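Local coordinates for conserved domain protein (Porphyromonas gingivalis, PDB 3PNN) that probably acts as a cytoplasmic glycosyltransferase with a Rossmann-like alpha/beta/alpha fold, forming glycosidic linkages, at residues D85-G90 with N234-H239; S92-E95 with P100-T103; A106-R111 with S245-P250. All coordinates share one frame; numbering follows the deposited sequence. Where two conformers were deposited one is given.

Contact 1. Residues D85-G90 with N234-H239; sequences DRLPEG and NFLNAH
A small apolar seam between a loop and a helix is formed where Leu87 and Pro88, on the long excursion between strand 77-81 and helix 103-108, press against Leu236 near the C-terminal end of helix 223-239. One methyl does all the touching from the helix. Leu236 CD1 lies 3.6 Å from Pro88 CD, and Pro88 CG follows at 4.1 Å from the same Leu236 CD1. The two side chains approach head-on, the CG-CD edge of the proline ring facing the end of the leucine. Leu236 has its CG beside the backbone N and an extended outer torsion (chi1 -66°, chi2 165°), which carries CD1 well clear of the helix backbone. Leu87 runs obliquely across Leu236 instead, and its CD2 approaches Leu236 CD1 more loosely, at 4.2 Å. The contact is therefore wholly van der Waals, with the proline ring and the Leu87 branch meeting the same methyl at neighbouring points. Just before Leu87 the chain makes an inverse gamma turn centred on Arg86, closed by a weak bond from Leu87 N to Asp85 O. The salt bridge of this segment lies away from the seam, between Asp85 and Arg86: in one of the two deposited conformers of Arg86, NE and NH1 both approach Asp85 OD1, and this grip may not be permanent. The carbonyl of Arg86 accepts a bond from His105 NE2, tying the turn to helix 103-108. Around the seam, Phe91 covers Leu236 from further along the same loop and Trp101 borders Leu87, while Pro88 also leans on Glu229, Phe232 and Ile233, so the loop lies along more than one turn of helix 223-239.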
ATOM      1  N   ASP A  85       0.893  16.881 -13.542  1.00 37.88           N
ATOM      2  CA  ASP A  85      -0.054  17.949 -13.856  1.00 43.71           C
ATOM      3  C   ASP A  85      -1.510  17.586 -13.551  1.00 45.00           C
ATOM      4  O   ASP A  85      -2.422  18.363 -13.835  1.00 45.72           O
ATOM      5  CB  ASP A  85       0.095  18.411 -15.316  1.00 53.82           C
ATOM      6  CG  ASP A  85      -0.300  17.335 -16.321  1.00 67.00           C
ATOM      7  OD1 ASP A  85      -0.616  16.199 -15.905  1.00 68.89           O
ATOM      8  OD2 ASP A  85      -0.295  17.628 -17.537  1.00 70.06           O
ATOM      9  N   ARG A  86      -1.728  16.407 -12.973  1.00 40.16           N
ATOM     10  CA  ARG A  86      -3.077  16.001 -12.592  0.51 39.06           C
ATOM     11  C   ARG A  86      -3.440  16.564 -11.222  1.00 38.07           C
ATOM     12  O   ARG A  86      -3.413  15.860 -10.212  1.00 35.03           O
ATOM     13  CB  ARG A  86      -3.221  14.479 -12.626  0.51 42.65           C
ATOM     14  CG  ARG A  86      -4.222  14.002 -13.670  0.51 53.80           C
ATOM     15  CD  ARG A  86      -3.590  13.076 -14.700  0.51 54.34           C
ATOM     16  NE  ARG A  86      -2.825  13.786 -15.721  0.51 63.24           N
ATOM     17  CZ  ARG A  86      -2.419  13.240 -16.864  0.51 60.86           C
ATOM     18  NH1 ARG A  86      -1.728  13.959 -17.735  0.51 61.16           N
ATOM     19  NH2 ARG A  86      -2.709  11.976 -17.139  0.51 55.72           N
ATOM     20  N   LEU A  87      -3.784  17.851 -11.214  1.00 39.74           N
ATOM     21  CA  LEU A  87      -4.059  18.606 -10.000  1.00 40.72           C
ATOM     22  C   LEU A  87      -5.473  19.163 -10.040  1.00 48.15           C
ATOM     23  O   LEU A  87      -6.052  19.301 -11.115  1.00 50.74           O
ATOM     24  CB  LEU A  87      -3.073  19.779  -9.895  1.00 36.59           C
ATOM     25  CG  LEU A  87      -1.591  19.405  -9.865  1.00 35.76           C
ATOM     26  CD1 LEU A  87      -0.715  20.647 -10.001  1.00 45.13           C
ATOM     27  CD2 LEU A  87      -1.278  18.644  -8.586  1.00 38.83           C
ATOM     28  N   PRO A  88      -6.025  19.508  -8.871  1.00 48.37           N
ATOM     29  CA  PRO A  88      -7.377  20.077  -8.824  1.00 52.92           C
ATOM     30  C   PRO A  88      -7.488  21.330  -9.680  1.00 54.95           C
ATOM     31  O   PRO A  88      -6.521  22.088  -9.801  1.00 51.18           O
ATOM     32  CB  PRO A  88      -7.552  20.435  -7.348  1.00 47.81           C
ATOM     33  CG  PRO A  88      -6.642  19.474  -6.631  1.00 49.07           C
ATOM     34  CD  PRO A  88      -5.448  19.340  -7.528  1.00 46.33           C
ATOM     35  N   GLU A  89      -8.657  21.535 -10.274  1.00 64.93           N
ATOM     36  CA  GLU A  89      -8.896  22.720 -11.082  1.00 75.71           C
ATOM     37  C   GLU A  89      -8.454  23.961 -10.314  1.00 67.01           C
ATOM     38  O   GLU A  89      -8.822  24.145  -9.154  1.00 61.75           O
ATOM     39  CB  GLU A  89     -10.378  22.815 -11.451  1.00 98.18           C
ATOM     40  CG  GLU A  89     -10.669  23.670 -12.676  1.00118.09           C
ATOM     41  CD  GLU A  89     -12.143  23.668 -13.051  1.00131.95           C
ATOM     42  OE1 GLU A  89     -12.968  23.230 -12.220  1.00136.08           O
ATOM     43  OE2 GLU A  89     -12.476  24.105 -14.174  1.00136.03           O
ATOM     44  N   GLY A  90      -7.646  24.799 -10.954  1.00 68.80           N
ATOM     45  CA  GLY A  90      -7.180  26.028 -10.332  1.00 65.90           C
ATOM     46  C   GLY A  90      -5.717  25.990  -9.933  1.00 65.67           C
ATOM     47  O   GLY A  90      -5.097  27.031  -9.708  1.00 65.49           O
ATOM     48  N   ASN A 234      -5.624  21.563   0.411  1.00 40.57           N
ATOM     49  CA  ASN A 234      -4.975  22.181   1.569  1.00 43.62           C
ATOM     50  C   ASN A 234      -3.472  22.006   1.478  1.00 44.63           C
ATOM     51  O   ASN A 234      -2.705  22.937   1.721  1.00 45.75           O
ATOM     52  CB  ASN A 234      -5.494  21.565   2.874  1.00 42.67           C
ATOM     53  CG  ASN A 234      -6.909  22.006   3.204  1.00 47.08           C
ATOM     54  OD1 ASN A 234      -7.406  22.985   2.651  1.00 49.31           O
ATOM     55  ND2 ASN A 234      -7.563  21.280   4.104  1.00 51.47           N
ATOM     56  N   PHE A 235      -3.066  20.794   1.117  1.00 44.53           N
ATOM     57  CA  PHE A 235      -1.659  20.457   0.957  1.00 42.57           C
ATOM     58  C   PHE A 235      -0.979  21.323  -0.093  1.00 44.54           C
ATOM     59  O   PHE A 235       0.070  21.915   0.170  1.00 48.11           O
ATOM     60  CB  PHE A 235      -1.520  18.983   0.586  1.00 39.92           C
ATOM     61  CG  PHE A 235      -0.149  18.613   0.096  1.00 41.14           C
ATOM     62  CD1 PHE A 235       0.854  18.278   0.993  1.00 39.53           C
ATOM     63  CD2 PHE A 235       0.135  18.605  -1.260  1.00 38.55           C
ATOM     64  CE1 PHE A 235       2.120  17.929   0.540  1.00 42.28           C
ATOM     65  CE2 PHE A 235       1.396  18.263  -1.719  1.00 41.96           C
ATOM     66  CZ  PHE A 235       2.389  17.922  -0.820  1.00 41.96           C
ATOM     67  N   LEU A 236      -1.569  21.398  -1.283  1.00 43.55           N
ATOM     68  CA  LEU A 236      -1.027  22.245  -2.349  1.00 41.43           C
ATOM     69  C   LEU A 236      -0.902  23.705  -1.923  1.00 48.93           C
ATOM     70  O   LEU A 236       0.087  24.381  -2.231  1.00 44.77           O
ATOM     71  CB  LEU A 236      -1.884  22.129  -3.610  1.00 44.67           C
ATOM     72  CG  LEU A 236      -1.845  20.728  -4.238  1.00 42.26           C
ATOM     73  CD1 LEU A 236      -2.958  20.539  -5.257  1.00 43.90           C
ATOM     74  CD2 LEU A 236      -0.483  20.474  -4.868  1.00 43.67           C
ATOM     75  N   ASN A 237      -1.909  24.202  -1.219  1.00 46.16           N
ATOM     76  CA  ASN A 237      -1.856  25.571  -0.727  1.00 54.20           C
ATOM     77  C   ASN A 237      -0.701  25.812   0.244  1.00 54.53           C
ATOM     78  O   ASN A 237      -0.105  26.882   0.241  1.00 55.44           O
ATOM     79  CB  ASN A 237      -3.188  25.974  -0.091  1.00 52.70           C
ATOM     80  CG  ASN A 237      -4.224  26.362  -1.123  1.00 53.93           C
ATOM     81  OD1 ASN A 237      -3.889  26.902  -2.178  1.00 59.36           O
ATOM     82  ND2 ASN A 237      -5.489  26.091  -0.827  1.00 52.11           N
ATOM     83  N   ALA A 238      -0.385  24.816   1.064  1.00 57.23           N
ATOM     84  CA  ALA A 238       0.621  24.979   2.108  1.00 59.28           C
ATOM     85  C   ALA A 238       2.031  24.612   1.653  1.00 60.04           C
ATOM     86  O   ALA A 238       3.003  25.253   2.061  1.00 54.03           O
ATOM     87  CB  ALA A 238       0.243  24.173   3.337  1.00 58.49           C
ATOM     88  N   HIS A 239       2.132  23.597   0.800  1.00 53.16           N
ATOM     89  CA  HIS A 239       3.418  23.002   0.452  1.00 52.61           C
ATOM     90  C   HIS A 239       3.582  22.793  -1.050  1.00 50.93           C
ATOM     91  O   HIS A 239       4.530  22.142  -1.494  1.00 52.44           O
ATOM     92  CB  HIS A 239       3.587  21.651   1.167  1.00 50.93           C
ATOM     93  CG  HIS A 239       3.219  21.687   2.617  1.00 54.75           C
ATOM     94  ND1 HIS A 239       3.979  22.342   3.563  1.00 61.79           N
ATOM     95  CD2 HIS A 239       2.167  21.155   3.285  1.00 53.42           C
ATOM     96  CE1 HIS A 239       3.412  22.211   4.749  1.00 59.92           C
ATOM     97  NE2 HIS A 239       2.309  21.496   4.608  1.00 56.92           N
TER

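Contact 2. Residues S92-E95 with P100-T103; sequences SCPE and PWGT
Trp101 receives Cys93 and Pro94 at the outer end of its six-membered ring, and its CZ2 atom is common to both contacts. The compact part is the approach of proline to indole: Pro94 CD lies near the ring plane, at the edge, 4.0 Å from Trp101 CZ2 and equally far from Trp101 CH2. The two side chains come from opposite directions. Cys93 sits beside them with SG anti to its backbone N (chi1 -175°), a setting that swings the sulfur to 4.1 Å from Trp101 CZ2. Relative to the centroid of the six-membered ring the SG atom is 5.4 Å away and 71° off the normal, an oblique placement. The indole itself is buried and well gripped: NE1 donates to Leu84 O, Arg97 makes a cation-pi contact with the ring, and His105 meets it edge-to-face. On the side of 92-95 the packing is looser. Cys93 and Pro94 remain partly exposed, the CB of Ser92 points away from the tryptophan, and Glu95 is exposed and poorly ordered. Beyond the tryptophan, Gly102 occupies the N-cap position of helix 103-108. With its two ends only a few residues apart, the contact is a local closure of the loop preceding that helix, built as a cysteine sulfur-aromatic contact alongside a proline at the indole edge.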
ATOM      1  N   SER A  92      -1.714  24.804 -10.743  1.00 60.81           N
ATOM      2  CA  SER A  92      -0.751  24.423 -11.766  1.00 63.27           C
ATOM      3  C   SER A  92       0.474  23.809 -11.109  1.00 60.91           C
ATOM      4  O   SER A  92       0.790  24.112  -9.959  1.00 68.59           O
ATOM      5  CB  SER A  92      -0.346  25.636 -12.607  1.00 68.67           C
ATOM      6  OG  SER A  92      -1.431  26.083 -13.398  1.00 74.83           O
ATOM      7  N   CYS A  93       1.156  22.936 -11.842  1.00 61.64           N
ATOM      8  CA  CYS A  93       2.385  22.329 -11.352  1.00 58.47           C
ATOM      9  C   CYS A  93       3.555  23.306 -11.477  1.00 67.94           C
ATOM     10  O   CYS A  93       3.828  23.809 -12.568  1.00 65.49           O
ATOM     11  CB  CYS A  93       2.684  21.050 -12.135  1.00 53.84           C
ATOM     12  SG  CYS A  93       4.094  20.143 -11.516  1.00 66.11           S
ATOM     13  N   PRO A  94       4.250  23.573 -10.358  1.00 70.70           N
ATOM     14  CA  PRO A  94       5.390  24.503 -10.336  1.00 74.98           C
ATOM     15  C   PRO A  94       6.432  24.171 -11.405  1.00 79.56           C
ATOM     16  O   PRO A  94       6.569  23.013 -11.806  1.00 74.32           O
ATOM     17  CB  PRO A  94       5.981  24.298  -8.939  1.00 72.78           C
ATOM     18  CG  PRO A  94       4.832  23.821  -8.115  1.00 71.82           C
ATOM     19  CD  PRO A  94       3.976  22.997  -9.030  1.00 63.00           C
ATOM     20  N   GLU A  95       7.160  25.188 -11.852  1.00 79.73           N
ATOM     21  CA  GLU A  95       8.130  25.035 -12.932  1.00 86.04           C
ATOM     22  C   GLU A  95       9.190  23.978 -12.633  1.00 76.31           C
ATOM     23  O   GLU A  95       9.500  23.136 -13.481  1.00 75.75           O
ATOM     24  CB  GLU A  95       8.805  26.379 -13.233  1.00 99.78           C
ATOM     25  CG  GLU A  95       9.698  26.361 -14.462  1.00111.53           C
ATOM     26  CD  GLU A  95       8.920  26.099 -15.738  1.00122.07           C
ATOM     27  OE1 GLU A  95       7.891  26.774 -15.958  1.00124.60           O
ATOM     28  OE2 GLU A  95       9.338  25.219 -16.524  1.00125.45           O
ATOM     29  N   PRO A 100       7.225  13.139  -7.841  1.00 38.82           N
ATOM     30  CA  PRO A 100       5.790  12.832  -7.797  1.00 40.49           C
ATOM     31  C   PRO A 100       5.155  13.278  -6.484  1.00 43.16           C
ATOM     32  O   PRO A 100       5.812  13.276  -5.440  1.00 41.53           O
ATOM     33  CB  PRO A 100       5.749  11.305  -7.918  1.00 35.57           C
ATOM     34  CG  PRO A 100       7.009  10.969  -8.699  1.00 42.98           C
ATOM     35  CD  PRO A 100       8.038  11.982  -8.246  1.00 38.37           C
ATOM     36  N   TRP A 101       3.876  13.628  -6.545  1.00 42.32           N
ATOM     37  CA  TRP A 101       3.187  14.240  -5.410  1.00 39.75           C
ATOM     38  C   TRP A 101       2.989  13.354  -4.187  1.00 35.52           C
ATOM     39  O   TRP A 101       2.737  13.868  -3.097  1.00 39.89           O
ATOM     40  CB  TRP A 101       1.848  14.821  -5.855  1.00 36.35           C
ATOM     41  CG  TRP A 101       2.001  15.982  -6.778  1.00 32.07           C
ATOM     42  CD1 TRP A 101       1.684  16.018  -8.105  1.00 39.90           C
ATOM     43  CD2 TRP A 101       2.507  17.290  -6.452  1.00 38.73           C
ATOM     44  NE1 TRP A 101       1.962  17.258  -8.624  1.00 42.05           N
ATOM     45  CE2 TRP A 101       2.466  18.059  -7.631  1.00 42.95           C
ATOM     46  CE3 TRP A 101       2.993  17.879  -5.280  1.00 39.74           C
ATOM     47  CZ2 TRP A 101       2.895  19.390  -7.677  1.00 46.89           C
ATOM     48  CZ3 TRP A 101       3.411  19.208  -5.321  1.00 43.98           C
ATOM     49  CH2 TRP A 101       3.360  19.947  -6.514  1.00 47.45           C
ATOM     50  N   GLY A 102       3.074  12.032  -4.353  1.00 32.55           N
ATOM     51  CA  GLY A 102       3.001  11.133  -3.209  1.00 30.79           C
ATOM     52  C   GLY A 102       1.935  10.049  -3.318  1.00 29.32           C
ATOM     53  O   GLY A 102       1.101  10.086  -4.222  1.00 32.10           O
ATOM     54  N   THR A 103       1.945   9.090  -2.397  1.00 30.85           N
ATOM     55  CA  THR A 103       1.031   7.949  -2.490  1.00 28.98           C
ATOM     56  C   THR A 103      -0.460   8.293  -2.487  1.00 29.35           C
ATOM     57  O   THR A 103      -1.252   7.595  -3.130  1.00 28.92           O
ATOM     58  CB  THR A 103       1.279   6.882  -1.393  1.00 35.36           C
ATOM     59  OG1 THR A 103       1.094   7.474  -0.097  1.00 35.32           O
ATOM     60  CG2 THR A 103       2.688   6.321  -1.514  1.00 39.65           C
TER

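Contact 3. Residues A106-R111 with S245-P250; sequences AVLMGR and SEFFIP
Val107 and Ile249 cross at about a right angle, each touching the other through a single branch. The CG2 methyl of Val107 meets the terminal CD1 of Ile249 at 3.7 Å, and Ile249 CG1 stands a little further back, 4.1 Å from Val107 CG2. On the valine, CG1 is anti to the backbone N (chi1 170°), which leaves CG2 as the methyl turned to the isoleucine. Ile249 leaves its backbone at an angle to helix 103-108, yet its extended outer torsion (chi2 169°) delivers CD1 to the valine. The second pair is slacker: Leu108 CD1 comes obliquely to the ring of Phe247, 4.5 Å from CE2. Both pairs are buried, and they join the C-terminal part of helix 103-108 to the chain entering helix 249-259 within the Rossmann-like alpha/beta/alpha fold; Phe248 is the N-cap residue of the latter helix, and Thr103 OG1 is hydrogen-bonded to Ile249 N. The Phe247 ring also meets the rings of Phe232 and Phe235, both on helix 223-239. After Leu108 the chain makes a type I turn to Arg111, whose N donates to Leu108 O at 3.2 Å. The guanidinium of Arg111 folds back so that Leu108 CD2 lies over one of its faces, toward the rim, while NH1 forms a salt bridge with Glu229.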
ATOM      1  N   ALA A 106      -1.347   9.452  -5.937  1.00 29.13           N
ATOM      2  CA  ALA A 106      -1.527   8.235  -6.727  1.00 28.40           C
ATOM      3  C   ALA A 106      -2.911   7.609  -6.511  1.00 29.06           C
ATOM      4  O   ALA A 106      -3.563   7.193  -7.470  1.00 26.67           O
ATOM      5  CB  ALA A 106      -0.425   7.233  -6.416  1.00 23.75           C
ATOM      6  N   VAL A 107      -3.370   7.544  -5.262  1.00 24.03           N
ATOM      7  CA  VAL A 107      -4.703   7.026  -4.976  1.00 22.95           C
ATOM      8  C   VAL A 107      -5.800   7.843  -5.676  1.00 28.50           C
ATOM      9  O   VAL A 107      -6.749   7.284  -6.238  1.00 27.55           O
ATOM     10  CB  VAL A 107      -4.993   6.978  -3.444  1.00 28.96           C
ATOM     11  CG1 VAL A 107      -6.462   6.670  -3.189  1.00 27.68           C
ATOM     12  CG2 VAL A 107      -4.113   5.925  -2.763  1.00 31.31           C
ATOM     13  N   LEU A 108      -5.678   9.166  -5.630  1.00 27.75           N
ATOM     14  CA  LEU A 108      -6.652  10.041  -6.287  1.00 26.61           C
ATOM     15  C   LEU A 108      -6.831   9.713  -7.775  1.00 30.73           C
ATOM     16  O   LEU A 108      -7.875   9.996  -8.352  1.00 29.10           O
ATOM     17  CB  LEU A 108      -6.261  11.514  -6.128  1.00 26.51           C
ATOM     18  CG  LEU A 108      -6.647  12.151  -4.791  1.00 30.78           C
ATOM     19  CD1 LEU A 108      -6.020  13.518  -4.657  1.00 37.06           C
ATOM     20  CD2 LEU A 108      -8.177  12.239  -4.676  1.00 32.49           C
HETATM   21  N   MSE A 109      -5.822   9.121  -8.400  1.00 27.62           N
HETATM   22  CA  MSE A 109      -5.918   8.795  -9.831  1.00 24.56           C
HETATM   23  C   MSE A 109      -7.004   7.737 -10.124  1.00 31.10           C
HETATM   24  O   MSE A 109      -7.489   7.629 -11.262  1.00 28.21           O
HETATM   25  CB  MSE A 109      -4.565   8.317 -10.379  1.00 26.61           C
HETATM   26  CG  MSE A 109      -3.431   9.354 -10.236  1.00 27.80           C
HETATM   27 SE   MSE A 109      -3.711  11.052 -11.146  0.70 33.25          SE
HETATM   28  CE  MSE A 109      -4.485  12.023  -9.624  1.00 28.96           C
ATOM     29  N   GLY A 110      -7.382   6.970  -9.102  1.00 24.69           N
ATOM     30  CA  GLY A 110      -8.397   5.936  -9.255  1.00 28.05           C
ATOM     31  C   GLY A 110      -9.840   6.403  -9.068  1.00 30.39           C
ATOM     32  O   GLY A 110     -10.773   5.610  -9.151  1.00 28.78           O
ATOM     33  N   ARG A 111     -10.030   7.697  -8.859  1.00 27.21           N
ATOM     34  CA  ARG A 111     -11.329   8.215  -8.423  1.00 28.74           C
ATOM     35  C   ARG A 111     -12.493   7.982  -9.400  1.00 35.72           C
ATOM     36  O   ARG A 111     -13.621   7.760  -8.974  1.00 35.80           O
ATOM     37  CB  ARG A 111     -11.219   9.707  -8.083  1.00 33.61           C
ATOM     38  CG  ARG A 111     -12.088  10.575  -8.952  1.00 54.68           C
ATOM     39  CD  ARG A 111     -12.590  11.774  -8.187  1.00 60.41           C
ATOM     40  NE  ARG A 111     -11.593  12.830  -8.163  1.00 62.44           N
ATOM     41  CZ  ARG A 111     -11.490  13.725  -7.188  1.00 74.73           C
ATOM     42  NH1 ARG A 111     -10.552  14.660  -7.242  1.00 75.94           N
ATOM     43  NH2 ARG A 111     -12.321  13.674  -6.155  1.00 72.08           N
ATOM     44  N   SER A 245       7.958  18.100  -1.170  1.00 48.70           N
ATOM     45  CA  SER A 245       6.802  17.825  -0.321  1.00 47.07           C
ATOM     46  C   SER A 245       5.992  16.659  -0.888  1.00 48.17           C
ATOM     47  O   SER A 245       5.930  16.485  -2.106  1.00 44.03           O
ATOM     48  CB  SER A 245       5.925  19.070  -0.189  1.00 43.08           C
ATOM     49  OG  SER A 245       5.571  19.578  -1.464  1.00 48.22           O
ATOM     50  N   GLU A 246       5.384  15.865  -0.004  1.00 44.94           N
ATOM     51  CA  GLU A 246       4.634  14.678  -0.420  1.00 41.19           C
ATOM     52  C   GLU A 246       3.323  14.525   0.333  1.00 38.42           C
ATOM     53  O   GLU A 246       3.239  14.821   1.526  1.00 46.57           O
ATOM     54  CB  GLU A 246       5.461  13.408  -0.231  1.00 40.61           C
ATOM     55  CG  GLU A 246       6.560  13.218  -1.264  1.00 56.39           C
ATOM     56  CD  GLU A 246       7.302  11.910  -1.062  1.00 62.31           C
ATOM     57  OE1 GLU A 246       6.944  10.911  -1.727  1.00 63.30           O
ATOM     58  OE2 GLU A 246       8.232  11.881  -0.227  1.00 62.06           O
ATOM     59  N   PHE A 247       2.315  14.035  -0.380  1.00 37.94           N
ATOM     60  CA  PHE A 247       0.960  13.864   0.142  1.00 34.07           C
ATOM     61  C   PHE A 247       0.729  12.376   0.349  1.00 34.46           C
ATOM     62  O   PHE A 247       0.500  11.641  -0.619  1.00 34.78           O
ATOM     63  CB  PHE A 247      -0.015  14.438  -0.894  1.00 36.08           C
ATOM     64  CG  PHE A 247      -1.454  14.490  -0.451  1.00 33.80           C
ATOM     65  CD1 PHE A 247      -1.829  15.210   0.673  1.00 33.49           C
ATOM     66  CD2 PHE A 247      -2.442  13.870  -1.207  1.00 36.95           C
ATOM     67  CE1 PHE A 247      -3.164  15.282   1.066  1.00 33.36           C
ATOM     68  CE2 PHE A 247      -3.783  13.940  -0.823  1.00 31.28           C
ATOM     69  CZ  PHE A 247      -4.143  14.643   0.315  1.00 34.43           C
ATOM     70  N   PHE A 248       0.809  11.937   1.608  1.00 36.09           N
ATOM     71  CA  PHE A 248       0.845  10.513   1.972  1.00 36.78           C
ATOM     72  C   PHE A 248      -0.477  10.009   2.536  1.00 31.24           C
ATOM     73  O   PHE A 248      -1.182  10.751   3.216  1.00 32.93           O
ATOM     74  CB  PHE A 248       1.900  10.274   3.056  1.00 40.84           C
ATOM     75  CG  PHE A 248       3.312  10.438   2.584  1.00 50.93           C
ATOM     76  CD1 PHE A 248       3.842   9.583   1.633  1.00 60.48           C
ATOM     77  CD2 PHE A 248       4.119  11.427   3.118  1.00 54.34           C
ATOM     78  CE1 PHE A 248       5.148   9.724   1.203  1.00 63.85           C
ATOM     79  CE2 PHE A 248       5.429  11.575   2.694  1.00 62.66           C
ATOM     80  CZ  PHE A 248       5.941  10.720   1.736  1.00 61.78           C
ATOM     81  N   ILE A 249      -0.775   8.729   2.314  1.00 28.28           N
ATOM     82  CA  ILE A 249      -2.017   8.153   2.830  1.00 29.47           C
ATOM     83  C   ILE A 249      -2.181   8.264   4.368  1.00 33.39           C
ATOM     84  O   ILE A 249      -3.230   8.722   4.854  1.00 30.63           O
ATOM     85  CB  ILE A 249      -2.178   6.699   2.381  1.00 31.51           C
ATOM     86  CG1 ILE A 249      -2.275   6.628   0.852  1.00 32.52           C
ATOM     87  CG2 ILE A 249      -3.392   6.056   3.052  1.00 29.12           C
ATOM     88  CD1 ILE A 249      -2.170   5.197   0.318  1.00 34.16           C
ATOM     89  N   PRO A 250      -1.158   7.841   5.139  1.00 34.34           N
ATOM     90  CA  PRO A 250      -1.254   7.916   6.608  1.00 37.96           C
ATOM     91  C   PRO A 250      -1.577   9.319   7.108  1.00 38.50           C
ATOM     92  O   PRO A 250      -2.316   9.467   8.087  1.00 35.29           O
ATOM     93  CB  PRO A 250       0.153   7.534   7.083  1.00 44.07           C
ATOM     94  CG  PRO A 250       0.777   6.820   5.958  1.00 43.97           C
ATOM     95  CD  PRO A 250       0.149   7.322   4.693  1.00 38.64           C
TER

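In the fold
Along the chain, both segments of contact 2 fall between the two segments of contact 1, and contact 2 is complete before contact 3 begins; the segments of contacts 1 and 3 alternate. Contacts 1 and 2 have centres about 8 Å apart, and the centre of contact 3 lies about 12 Å and 11 Å from theirs, so the three cluster in one flank of the molecule. Trp101 joins the first two by packing on Phe235; its backbone O probably accepts a bond from Phe247 N, 2.8 Å away, which leads into contact 3. A hydrogen bond between His239 O and Ser245 OG connects contacts 1 and 3. The long loop 82-102 and helix 103-108 are thereby packed against consecutive helices 223-239 and 249-259.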